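Local coordinates for protein GH3 beta-N-acetylglucosaminidase (Paenibacillaceae, PDB 6K5J) that hydrolyses, as a family 3 glycoside hydrolase, terminal beta-linked N-acetylglucosamine units, probably releasing them from the non-reducing ends of chitin-derived oligosaccharides, at residues Gly171-Gly176 and Arg222-Val227; Gly176-Val181 and Gln338-Asp343; Asn425-Gly430 and Val438-Glu443; Tyr456-Ile459 and Asp463-Ala466. One frame throughout, in Å; residues are numbered along the deposited sequence.

Contact 1: Gly171-Gly176 and Arg222-Val227; sequences GFQDAG and RGVDAV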
loop_
_atom_site.group_PDB
_atom_site.type_symbol
_atom_site.label_atom_id
_atom_site.label_comp_id
_atom_site.label_asym_id
_atom_site.label_seq_id
_atom_site.Cartn_x
_atom_site.Cartn_y
_atom_site.Cartn_z
ATOM N N GLY A 171 -13.058 -3.841 -8.588
ATOM C CA GLY A 171 -13.770 -3.165 -7.509
ATOM C C GLY A 171 -13.471 -1.677 -7.441
ATOM O O GLY A 171 -14.373 -0.862 -7.223
ATOM N N PHE A 172 -12.196 -1.299 -7.615
ATOM C CA PHE A 172 -11.850 0.122 -7.665
ATOM C C PHE A 172 -12.536 0.801 -8.849
ATOM O O PHE A 172 -13.174 1.849 -8.695
ATOM C CB PHE A 172 -10.331 0.317 -7.780
ATOM C CG PHE A 172 -9.554 -0.022 -6.529
ATOM C CD1 PHE A 172 -9.973 0.413 -5.277
ATOM C CD2 PHE A 172 -8.379 -0.759 -6.619
ATOM C CE1 PHE A 172 -9.246 0.106 -4.146
ATOM C CE2 PHE A 172 -7.643 -1.094 -5.481
ATOM C CZ PHE A 172 -8.083 -0.664 -4.246
ATOM N N GLN A 173 -12.404 0.222 -10.044
ATOM C CA GLN A 173 -12.882 0.924 -11.236
ATOM C C GLN A 173 -14.405 0.905 -11.340
ATOM O O GLN A 173 -14.992 1.867 -11.844
ATOM C CB GLN A 173 -12.201 0.347 -12.483
ATOM C CG GLN A 173 -10.721 0.764 -12.495
ATOM C CD GLN A 173 -9.869 0.176 -13.601
ATOM O OE1 GLN A 173 -8.683 0.496 -13.691
ATOM N NE2 GLN A 173 -10.450 -0.671 -14.440
ATOM N N ASP A 174 -15.061 -0.144 -10.827
ATOM C CA ASP A 174 -16.521 -0.151 -10.740
ATOM C C ASP A 174 -17.030 1.004 -9.890
ATOM O O ASP A 174 -18.118 1.533 -10.145
ATOM C CB ASP A 174 -17.026 -1.477 -10.154
ATOM C CG ASP A 174 -17.111 -2.584 -11.188
ATOM O OD1 ASP A 174 -16.858 -2.314 -12.377
ATOM O OD2 ASP A 174 -17.423 -3.734 -10.808
ATOM N N ALA A 175 -16.258 1.416 -8.887
ATOM C CA ALA A 175 -16.636 2.519 -8.015
ATOM C C ALA A 175 -16.226 3.877 -8.568
ATOM O O ALA A 175 -16.425 4.892 -7.893
ATOM C CB ALA A 175 -16.025 2.328 -6.623
ATOM N N GLY A 176 -15.671 3.926 -9.776
ATOM C CA GLY A 176 -15.277 5.185 -10.366
ATOM C C GLY A 176 -13.895 5.672 -9.980
ATOM O O GLY A 176 -13.616 6.864 -10.113
ATOM N N ARG A 222 -7.672 -7.623 -18.791
ATOM C CA ARG A 222 -9.034 -7.328 -18.371
ATOM C C ARG A 222 -9.361 -5.843 -18.387
ATOM O O ARG A 222 -10.539 -5.486 -18.292
ATOM C CB ARG A 222 -9.297 -7.904 -16.977
ATOM C CG ARG A 222 -9.467 -9.414 -17.001
ATOM C CD ARG A 222 -9.208 -10.034 -15.640
ATOM N NE ARG A 222 -9.368 -11.489 -15.681
ATOM C CZ ARG A 222 -8.464 -12.334 -16.171
ATOM N NH1 ARG A 222 -7.316 -11.882 -16.663
ATOM N NH2 ARG A 222 -8.704 -13.641 -16.165
ATOM N N GLY A 223 -8.362 -4.979 -18.514
ATOM C CA GLY A 223 -8.609 -3.553 -18.547
ATOM C C GLY A 223 -8.222 -2.875 -17.251
ATOM O O GLY A 223 -8.956 -2.971 -16.263
ATOM N N VAL A 224 -7.066 -2.208 -17.224
ATOM C CA VAL A 224 -6.616 -1.490 -16.034
ATOM C C VAL A 224 -6.244 -0.063 -16.430
ATOM O O VAL A 224 -5.583 0.164 -17.450
ATOM C CB VAL A 224 -5.439 -2.205 -15.333
ATOM C CG1 VAL A 224 -4.221 -2.310 -16.253
ATOM C CG2 VAL A 224 -5.086 -1.499 -14.003
ATOM N N ASP A 225 -6.677 0.903 -15.618
ATOM C CA ASP A 225 -6.548 2.309 -15.991
ATOM C C ASP A 225 -5.102 2.780 -15.998
ATOM O O ASP A 225 -4.746 3.644 -16.806
ATOM C CB ASP A 225 -7.361 3.190 -15.041
ATOM C CG ASP A 225 -8.846 3.163 -15.346
ATOM O OD1 ASP A 225 -9.240 2.627 -16.409
ATOM O OD2 ASP A 225 -9.616 3.675 -14.519
ATOM N N ALA A 226 -4.261 2.249 -15.109
ATOM C CA ALA A 226 -2.896 2.745 -15.002
ATOM C C ALA A 226 -1.993 1.647 -14.462
ATOM O O ALA A 226 -2.449 0.696 -13.823
ATOM C CB ALA A 226 -2.826 4.009 -14.123
ATOM N N VAL A 227 -0.703 1.773 -14.786
ATOM C CA VAL A 227 0.368 0.907 -14.303
ATOM C C VAL A 227 1.470 1.814 -13.750
ATOM O O VAL A 227 1.889 2.764 -14.425
ATOM C CB VAL A 227 0.912 0.001 -15.432
ATOM C CG1 VAL A 227 2.118 -0.834 -14.967
ATOM C CG2 VAL A 227 -0.194 -0.916 -15.985
#

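Contact 2: Gly176-Val181 and Gln338-Asp343; sequences GVAATV and QRRAVD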
loop_
_atom_site.group_PDB
_atom_site.type_symbol
_atom_site.label_atom_id
_atom_site.label_comp_id
_atom_site.label_asym_id
_atom_site.label_seq_id
_atom_site.Cartn_x
_atom_site.Cartn_y
_atom_site.Cartn_z
ATOM N N GLY A 176 -15.671 3.926 -9.776
ATOM C CA GLY A 176 -15.277 5.185 -10.366
ATOM C C GLY A 176 -13.895 5.672 -9.980
ATOM O O GLY A 176 -13.616 6.864 -10.113
ATOM N N VAL A 177 -13.016 4.789 -9.511
ATOM C CA VAL A 177 -11.653 5.164 -9.139
ATOM C C VAL A 177 -10.694 4.422 -10.059
ATOM O O VAL A 177 -10.736 3.188 -10.143
ATOM C CB VAL A 177 -11.358 4.847 -7.664
ATOM C CG1 VAL A 177 -9.886 5.094 -7.346
ATOM C CG2 VAL A 177 -12.260 5.676 -6.757
ATOM N N ALA A 178 -9.843 5.171 -10.761
ATOM C CA ALA A 178 -8.832 4.548 -11.605
ATOM C C ALA A 178 -7.884 3.710 -10.760
ATOM O O ALA A 178 -7.308 4.203 -9.790
ATOM C CB ALA A 178 -8.048 5.620 -12.363
ATOM N N ALA A 179 -7.736 2.440 -11.117
ATOM C CA ALA A 179 -6.771 1.576 -10.452
ATOM C C ALA A 179 -5.399 1.726 -11.092
ATOM O O ALA A 179 -5.274 1.945 -12.301
ATOM C CB ALA A 179 -7.211 0.111 -10.518
ATOM N N THR A 180 -4.361 1.584 -10.267
ATOM C CA THR A 180 -2.969 1.680 -10.709
ATOM C C THR A 180 -2.241 0.451 -10.184
ATOM O O THR A 180 -1.811 0.436 -9.024
ATOM C CB THR A 180 -2.288 2.955 -10.204
ATOM O OG1 THR A 180 -3.096 4.095 -10.485
ATOM C CG2 THR A 180 -0.900 3.138 -10.878
ATOM N N VAL A 181 -2.082 -0.577 -11.021
ATOM C CA VAL A 181 -1.357 -1.758 -10.561
ATOM C C VAL A 181 0.130 -1.433 -10.466
ATOM O O VAL A 181 0.679 -0.707 -11.305
ATOM C CB VAL A 181 -1.639 -2.965 -11.474
ATOM C CG1 VAL A 181 -3.095 -3.382 -11.305
ATOM C CG2 VAL A 181 -1.331 -2.649 -12.945
ATOM N N GLN A 338 -11.496 11.495 -19.025
ATOM C CA GLN A 338 -12.859 11.417 -19.541
ATOM C C GLN A 338 -13.565 10.160 -19.044
ATOM O O GLN A 338 -14.750 10.204 -18.689
ATOM C CB GLN A 338 -12.841 11.439 -21.067
ATOM C CG GLN A 338 -14.236 11.349 -21.665
ATOM C CD GLN A 338 -14.225 11.133 -23.160
ATOM O OE1 GLN A 338 -13.167 11.142 -23.794
ATOM N NE2 GLN A 338 -15.410 10.936 -23.738
ATOM N N ARG A 339 -12.845 9.036 -19.008
ATOM C CA ARG A 339 -13.440 7.740 -18.689
ATOM C C ARG A 339 -13.921 7.671 -17.250
ATOM O O ARG A 339 -14.901 6.972 -16.954
ATOM C CB ARG A 339 -12.427 6.633 -18.943
ATOM C CG ARG A 339 -13.022 5.257 -19.045
ATOM C CD ARG A 339 -12.132 4.387 -19.894
ATOM N NE ARG A 339 -10.922 4.056 -19.166
ATOM C CZ ARG A 339 -9.690 4.295 -19.601
ATOM N NH1 ARG A 339 -9.479 4.872 -20.782
ATOM N NH2 ARG A 339 -8.662 3.958 -18.847
ATOM N N ARG A 340 -13.246 8.366 -16.345
ATOM C CA ARG A 340 -13.634 8.382 -14.948
ATOM C C ARG A 340 -14.482 9.595 -14.612
ATOM O O ARG A 340 -14.722 9.858 -13.429
ATOM C CB ARG A 340 -12.388 8.319 -14.054
ATOM C CG ARG A 340 -11.663 6.964 -14.112
ATOM C CD ARG A 340 -12.614 5.782 -13.861
ATOM N NE ARG A 340 -12.072 4.538 -14.397
ATOM C CZ ARG A 340 -12.808 3.539 -14.867
ATOM N NH1 ARG A 340 -14.130 3.628 -14.869
ATOM N NH2 ARG A 340 -12.222 2.455 -15.352
ATOM N N ALA A 341 -14.947 10.330 -15.628
ATOM C CA ALA A 341 -15.798 11.509 -15.444
ATOM C C ALA A 341 -15.283 12.387 -14.308
ATOM O O ALA A 341 -16.013 12.737 -13.374
ATOM C CB ALA A 341 -17.255 11.102 -15.202
ATOM N N VAL A 342 -13.991 12.724 -14.379
ATOM C CA VAL A 342 -13.367 13.478 -13.297
ATOM C C VAL A 342 -13.899 14.895 -13.198
ATOM O O VAL A 342 -13.689 15.558 -12.178
ATOM C CB VAL A 342 -11.830 13.484 -13.448
ATOM C CG1 VAL A 342 -11.300 12.046 -13.541
ATOM C CG2 VAL A 342 -11.397 14.310 -14.658
ATOM N N ASP A 343 -14.600 15.375 -14.221
ATOM C CA ASP A 343 -15.228 16.687 -14.145
ATOM C C ASP A 343 -16.592 16.648 -13.461
ATOM O O ASP A 343 -17.202 17.708 -13.268
ATOM C CB ASP A 343 -15.356 17.287 -15.549
ATOM C CG ASP A 343 -16.169 16.410 -16.493
ATOM O OD1 ASP A 343 -16.145 15.168 -16.342
ATOM O OD2 ASP A 343 -16.845 16.967 -17.385
#

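Contact 3: Asn425-Gly430 and Val438-Glu443; sequences NEQTIG and VAHIQE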
loop_
_atom_site.group_PDB
_atom_site.type_symbol
_atom_site.label_atom_id
_atom_site.label_comp_id
_atom_site.label_asym_id
_atom_site.label_seq_id
_atom_site.Cartn_x
_atom_site.Cartn_y
_atom_site.Cartn_z
ATOM N N ASN A 425 -4.645 -7.478 30.887
ATOM C CA ASN A 425 -3.647 -6.440 31.100
ATOM C C ASN A 425 -2.946 -6.236 29.758
ATOM O O ASN A 425 -2.111 -7.054 29.370
ATOM C CB ASN A 425 -2.667 -6.860 32.193
ATOM C CG ASN A 425 -1.675 -5.765 32.548
ATOM O OD1 ASN A 425 -1.465 -4.829 31.780
ATOM N ND2 ASN A 425 -1.075 -5.871 33.732
ATOM N N GLU A 426 -3.283 -5.157 29.040
ATOM C CA GLU A 426 -2.634 -4.854 27.764
ATOM C C GLU A 426 -1.523 -3.827 27.954
ATOM O O GLU A 426 -1.784 -2.677 28.328
ATOM C CB GLU A 426 -3.624 -4.348 26.719
ATOM C CG GLU A 426 -2.975 -4.216 25.342
ATOM C CD GLU A 426 -3.992 -4.113 24.219
ATOM O OE1 GLU A 426 -4.823 -3.178 24.248
ATOM O OE2 GLU A 426 -3.968 -4.986 23.318
ATOM N N GLN A 427 -0.295 -4.235 27.652
ATOM C CA GLN A 427 0.887 -3.393 27.773
ATOM C C GLN A 427 1.374 -3.016 26.380
ATOM O O GLN A 427 1.683 -3.895 25.568
ATOM C CB GLN A 427 1.988 -4.123 28.538
ATOM C CG GLN A 427 1.660 -4.359 30.008
ATOM C CD GLN A 427 1.629 -3.065 30.800
ATOM O OE1 GLN A 427 2.448 -2.176 30.575
ATOM N NE2 GLN A 427 0.674 -2.948 31.722
ATOM N N THR A 428 1.448 -1.719 26.107
ATOM C CA THR A 428 1.936 -1.239 24.821
ATOM C C THR A 428 3.439 -1.023 24.887
ATOM O O THR A 428 3.939 -0.349 25.794
ATOM C CB THR A 428 1.242 0.057 24.416
ATOM O OG1 THR A 428 -0.157 -0.185 24.292
ATOM C CG2 THR A 428 1.792 0.565 23.075
ATOM N N ILE A 429 4.156 -1.596 23.926
ATOM C CA ILE A 429 5.601 -1.451 23.838
ATOM C C ILE A 429 5.957 -1.031 22.417
ATOM O O ILE A 429 5.152 -1.133 21.491
ATOM C CB ILE A 429 6.343 -2.744 24.231
ATOM C CG1 ILE A 429 6.103 -3.842 23.190
ATOM C CG2 ILE A 429 5.920 -3.189 25.637
ATOM C CD1 ILE A 429 7.030 -5.054 23.337
ATOM N N GLY A 430 7.175 -0.530 22.256
ATOM C CA GLY A 430 7.632 -0.140 20.941
ATOM C C GLY A 430 7.971 -1.345 20.086
ATOM O O GLY A 430 8.339 -2.412 20.585
ATOM N N VAL A 438 11.016 -4.043 28.026
ATOM C CA VAL A 438 11.358 -5.462 28.037
ATOM C C VAL A 438 11.385 -6.000 29.464
ATOM O O VAL A 438 10.844 -7.075 29.753
ATOM C CB VAL A 438 12.705 -5.686 27.327
ATOM C CG1 VAL A 438 13.247 -7.069 27.645
ATOM C CG2 VAL A 438 12.551 -5.485 25.818
ATOM N N ALA A 439 12.032 -5.267 30.375
ATOM C CA ALA A 439 12.061 -5.689 31.772
ATOM C C ALA A 439 10.663 -5.697 32.369
ATOM O O ALA A 439 10.318 -6.591 33.151
ATOM C CB ALA A 439 12.985 -4.774 32.576
ATOM N N HIS A 440 9.837 -4.711 32.006
ATOM C CA HIS A 440 8.473 -4.663 32.520
ATOM C C HIS A 440 7.660 -5.867 32.050
ATOM O O HIS A 440 6.888 -6.441 32.827
ATOM C CB HIS A 440 7.794 -3.363 32.093
ATOM C CG HIS A 440 6.500 -3.100 32.801
ATOM N ND1 HIS A 440 5.460 -2.406 32.222
ATOM C CD2 HIS A 440 6.079 -3.442 34.042
ATOM C CE1 HIS A 440 4.454 -2.328 33.077
ATOM N NE2 HIS A 440 4.806 -2.949 34.189
ATOM N N ILE A 441 7.818 -6.267 30.784
ATOM C CA ILE A 441 7.062 -7.408 30.270
ATOM C C ILE A 441 7.516 -8.696 30.952
ATOM O O ILE A 441 6.694 -9.522 31.361
ATOM C CB ILE A 441 7.198 -7.515 28.739
ATOM C CG1 ILE A 441 6.569 -6.302 28.046
ATOM C CG2 ILE A 441 6.551 -8.820 28.251
ATOM C CD1 ILE A 441 5.186 -5.926 28.566
ATOM N N GLN A 442 8.830 -8.886 31.081
ATOM C CA GLN A 442 9.327 -10.093 31.733
ATOM C C GLN A 442 8.823 -10.187 33.167
ATOM O O GLN A 442 8.491 -11.276 33.648
ATOM C CB GLN A 442 10.855 -10.130 31.692
ATOM C CG GLN A 442 11.422 -10.119 30.277
ATOM C CD GLN A 442 12.485 -11.169 30.053
ATOM O OE1 GLN A 442 12.386 -12.285 30.561
ATOM N NE2 GLN A 442 13.511 -10.820 29.279
ATOM N N GLU A 443 8.722 -9.048 33.850
ATOM C CA GLU A 443 8.229 -9.044 35.222
ATOM C C GLU A 443 6.750 -9.408 35.281
ATOM O O GLU A 443 6.340 -10.256 36.082
ATOM C CB GLU A 443 8.468 -7.676 35.858
ATOM C CG GLU A 443 8.223 -7.640 37.362
ATOM C CD GLU A 443 7.668 -6.310 37.835
ATOM O OE1 GLU A 443 6.429 -6.145 37.847
ATOM O OE2 GLU A 443 8.475 -5.428 38.197
#

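Contact 4: Tyr456-Ile459 and Asp463-Ala466; sequences YNAI and DQAA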
loop_
_atom_site.group_PDB
_atom_site.type_symbol
_atom_site.label_atom_id
_atom_site.label_comp_id
_atom_site.label_asym_id
_atom_site.label_seq_id
_atom_site.Cartn_x
_atom_site.Cartn_y
_atom_site.Cartn_z
ATOM N N TYR A 456 5.209 -7.609 15.557
ATOM C CA TYR A 456 5.088 -6.637 14.473
ATOM C C TYR A 456 6.459 -6.555 13.807
ATOM O O TYR A 456 7.350 -5.852 14.293
ATOM C CB TYR A 456 4.613 -5.289 15.006
ATOM C CG TYR A 456 4.296 -4.245 13.953
ATOM C CD1 TYR A 456 5.307 -3.628 13.230
ATOM C CD2 TYR A 456 2.983 -3.857 13.701
ATOM C CE1 TYR A 456 5.020 -2.666 12.267
ATOM C CE2 TYR A 456 2.691 -2.887 12.748
ATOM C CZ TYR A 456 3.709 -2.299 12.041
ATOM O OH TYR A 456 3.419 -1.339 11.098
ATOM N N ASN A 457 6.627 -7.309 12.724
ATOM C CA ASN A 457 7.908 -7.436 12.028
ATOM C C ASN A 457 9.052 -7.708 13.008
ATOM O O ASN A 457 10.127 -7.110 12.931
ATOM C CB ASN A 457 8.187 -6.196 11.171
ATOM C CG ASN A 457 7.369 -6.190 9.890
ATOM O OD1 ASN A 457 6.626 -7.135 9.613
ATOM N ND2 ASN A 457 7.493 -5.127 9.110
ATOM N N ALA A 458 8.810 -8.650 13.926
ATOM C CA ALA A 458 9.866 -9.136 14.816
ATOM C C ALA A 458 11.073 -9.656 14.039
ATOM O O ALA A 458 12.203 -9.625 14.548
ATOM C CB ALA A 458 9.309 -10.238 15.723
ATOM N N ILE A 459 10.855 -10.151 12.818
ATOM C CA ILE A 459 11.954 -10.596 11.966
ATOM C C ILE A 459 12.927 -9.463 11.639
ATOM O O ILE A 459 14.099 -9.719 11.345
ATOM C CB ILE A 459 11.391 -11.237 10.679
ATOM C CG1 ILE A 459 12.532 -11.795 9.822
ATOM C CG2 ILE A 459 10.566 -10.211 9.879
ATOM C CD1 ILE A 459 12.242 -13.083 9.149
ATOM N N ASP A 463 15.411 -6.779 19.204
ATOM C CA ASP A 463 15.025 -6.687 20.612
ATOM C C ASP A 463 13.608 -7.195 20.840
ATOM O O ASP A 463 13.304 -7.734 21.915
ATOM C CB ASP A 463 15.150 -5.247 21.115
ATOM C CG ASP A 463 16.579 -4.736 21.077
ATOM O OD1 ASP A 463 17.509 -5.561 21.158
ATOM O OD2 ASP A 463 16.760 -3.507 20.960
ATOM N N GLN A 464 12.726 -7.013 19.852
ATOM C CA GLN A 464 11.394 -7.598 19.930
ATOM C C GLN A 464 11.469 -9.119 19.888
ATOM O O GLN A 464 10.830 -9.804 20.695
ATOM C CB GLN A 464 10.519 -7.074 18.789
ATOM C CG GLN A 464 9.060 -7.469 18.910
ATOM C CD GLN A 464 8.245 -7.139 17.662
ATOM O OE1 GLN A 464 7.320 -7.863 17.326
ATOM N NE2 GLN A 464 8.595 -6.052 16.973
ATOM N N ALA A 465 12.244 -9.669 18.948
ATOM C CA ALA A 465 12.326 -11.121 18.830
ATOM C C ALA A 465 12.965 -11.738 20.067
ATOM O O ALA A 465 12.563 -12.821 20.510
ATOM C CB ALA A 465 13.103 -11.512 17.570
ATOM N N ALA A 466 13.957 -11.057 20.642
ATOM C CA ALA A 466 14.630 -11.584 21.824
ATOM C C ALA A 466 13.690 -11.630 23.023
ATOM O O ALA A 466 13.711 -12.597 23.791
ATOM C CB ALA A 466 15.873 -10.748 22.136
#

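Contact 1: Gly171-Gly176 and Arg222-Val227
The carboxamide of Gln173, on the last turn of helix 158-174, is hydrogen-bonded to two backbone groups of the loop that leads into strand 226-229 of the barrel domain. Asp225 N donates to Gln173 OE1 at 2.8 Å, tilted only 20° from the carbonyl plane. Through its other polar atom, Gln173 NE2, the amide donates to Gly223 O at 3.3 Å, meeting that carbonyl from above its plane. The chain gets this far because it is extended beyond CG, with CG turned away from the carbonyl carbon of its own residue (chi1 -71°).

Close packing surrounds the amide. Val224 CA, between the two bonded residues, lies 3.7 Å from Gln173 OE1. The carboxylate of Asp225 arrives from the opposite direction and stacks on the amide, the planes 21° apart, with Asp225 CG 3.1 Å from Gln173 OE1.

Ion pairs offset the charge: Asp225 OD2 bridges to Arg340 and OD1 to Arg339. Without them two acceptors so close to Gln173 OE1 would probably repel it. One neutral amide, using both its donor and its acceptor, therefore has its rotation fixed while tying the end of helix 158-174 to the loop that enters strand 226-229, the sheet neighbour of strand 178-184.

Contact 2: Gly176-Val181 and Gln338-Asp343
Arg340 lays its aliphatic chain against Gly176 and Ala178 at the turn where helix 158-174 hands over to strand 178-184 of the beta/alpha barrel. Both segments leave a helix here through a Schellman motif. Gly176 supplies the positive phi in one; in the other that role falls to Ala341, whose N is bonded to Gln338 O at 3.1 Å. The two chain reversals come close together, with Gly176 CA and Arg340 CA 5.8 Å apart.

The touching is done by methylene groups, in plain van der Waals contact. Arg340 CD sits 4.0 Å from Gly176 O and 4.2 Å from Ala178 N, running alongside the backbone, while Arg340 CG faces Ala178 CB at 4.2 Å. A bend at chi2 (-52°) folds the chain so that CD meets this backbone while the guanidinium lies oblique to Ala178 CA. Its NE makes a salt bridge with Asp225 OD2, in the loop before strand 226-229.

Arg126 ties the two turns together from outside: its NH1 is hydrogen-bonded to both Gly176 O and Arg340 O, and its NH2 to Ala341 O. The carbonyls at both helix ends are thus met by one guanidinium, probably a favourable place for a positive charge, at two helix C-termini.

The segment leads into strand 178-184, so the contact lies toward the N-terminal end of the barrel strands. In a TIM barrel that is the end away from the catalytic mouth, and the arrangement is that of an alpha-beta turn packed against the residues following helix 323-339.

Contact 3: Asn425-Gly430 and Val438-Glu443
Gln427 and Ile429 of strand 424-430 face His440 and Ile441 of helix 435-447, a beta-alpha unit at the edge of the C-terminal alpha/beta domain. Strand and helix run nearly antiparallel (153° between directions), their short axes 9.9 Å apart, as expected when a helix turns back over the strand before it.

The Gln427 side chain can be followed outward. CB rests on the end of the isoleucine, 3.7 Å from Ile441 CD1, and CG touches the same methyl at 4.1 Å. The chain then bends (chi2 -68°), which carries CD off the isoleucine and over to His440. There the amide stands almost upright to the imidazole, the planes 82° apart. Gln427 OE1 comes to 3.2 Å from His440 CE1; ND1 is also close, but at too poor an angle for a hydrogen bond.

Below this polar rim the contact is greasy. Ile441 passes Gln427 in the opposite direction and leans on the next inward-facing strand residue, Ile429 CG2 lying 4.0 Å from Ile441 CG1. Leu467 and Leu471 of helix 462-472 continue the layer, touching Ile429 and Ile441 respectively.

What fixes the turn of the amide is its other atom. Gln427 NE2 donates back along the strand to Asn425 OD1 at 2.8 Å, nearly straight, in the carbonyl plane and on a lone pair.

Contact 4: Tyr456-Ile459 and Asp463-Ala466
Tyr456 N donates to Gln464 OE1 at 2.8 Å, and the same carboxamide replies through Gln464 NE2, which donates to Tyr456 O at 3.0 Å. One side-chain amide thus pairs with both backbone groups of a single residue, much as a neighbouring strand would. The two bonds differ in approach: the tyrosine N-H lies in the plane of the glutamine carbonyl, on a lone pair, whereas NE2 stands 43° above the plane of the tyrosine carbonyl. Gln464 NE2 has a second acceptor in Val431 O, so both of its hydrogens are accounted for and the buried amide can hardly turn. The side chain runs almost straight out from its helix, CG opposite the backbone N (chi1 -171°).

Around this pair the fit is made by small groups. Ala458 CB packs on Gln464 OE1 at 3.5 Å, and Ala465 CB sits 3.7 Å from Ala458 O. The two alanine methyls, Ala458 CB and Ala465 CB, are 4.4 Å apart, which lets the 3-10 turn lie close under the first turn of the helix.

Elsewhere Tyr456 OH is bonded to Arg485, and its ring touches Met88 of the barrel domain; Asn457 OD1 takes the N-H of Asn486. The whole is the connection leaving the C-terminal end of parallel strand 450-455 for helix 462-472, a strand-to-helix turn of the alpha/beta domain, here on the side that meets the TIM barrel.

How the contacts relate
The four contacts form two groups on opposite sides of the chain's centre. Contacts 1 and 2, centres 7 Å apart, share Gly176 and reach neighbouring strands 178-184 and 226-229 of one parallel barrel sheet; their segments interleave along the chain, and the residues after helix 323-339 pack on a turn made some 160 residues earlier. Contacts 3 and 4 follow later in the chain, in series, in the C-terminal alpha/beta domain. Their centres are 14 Å apart, and helix 462-472, which carries part of contact 4, also packs on contact 3. Contacts 1 and 4 lie about 37 Å apart between centres, reflecting the two-domain build of this enzyme.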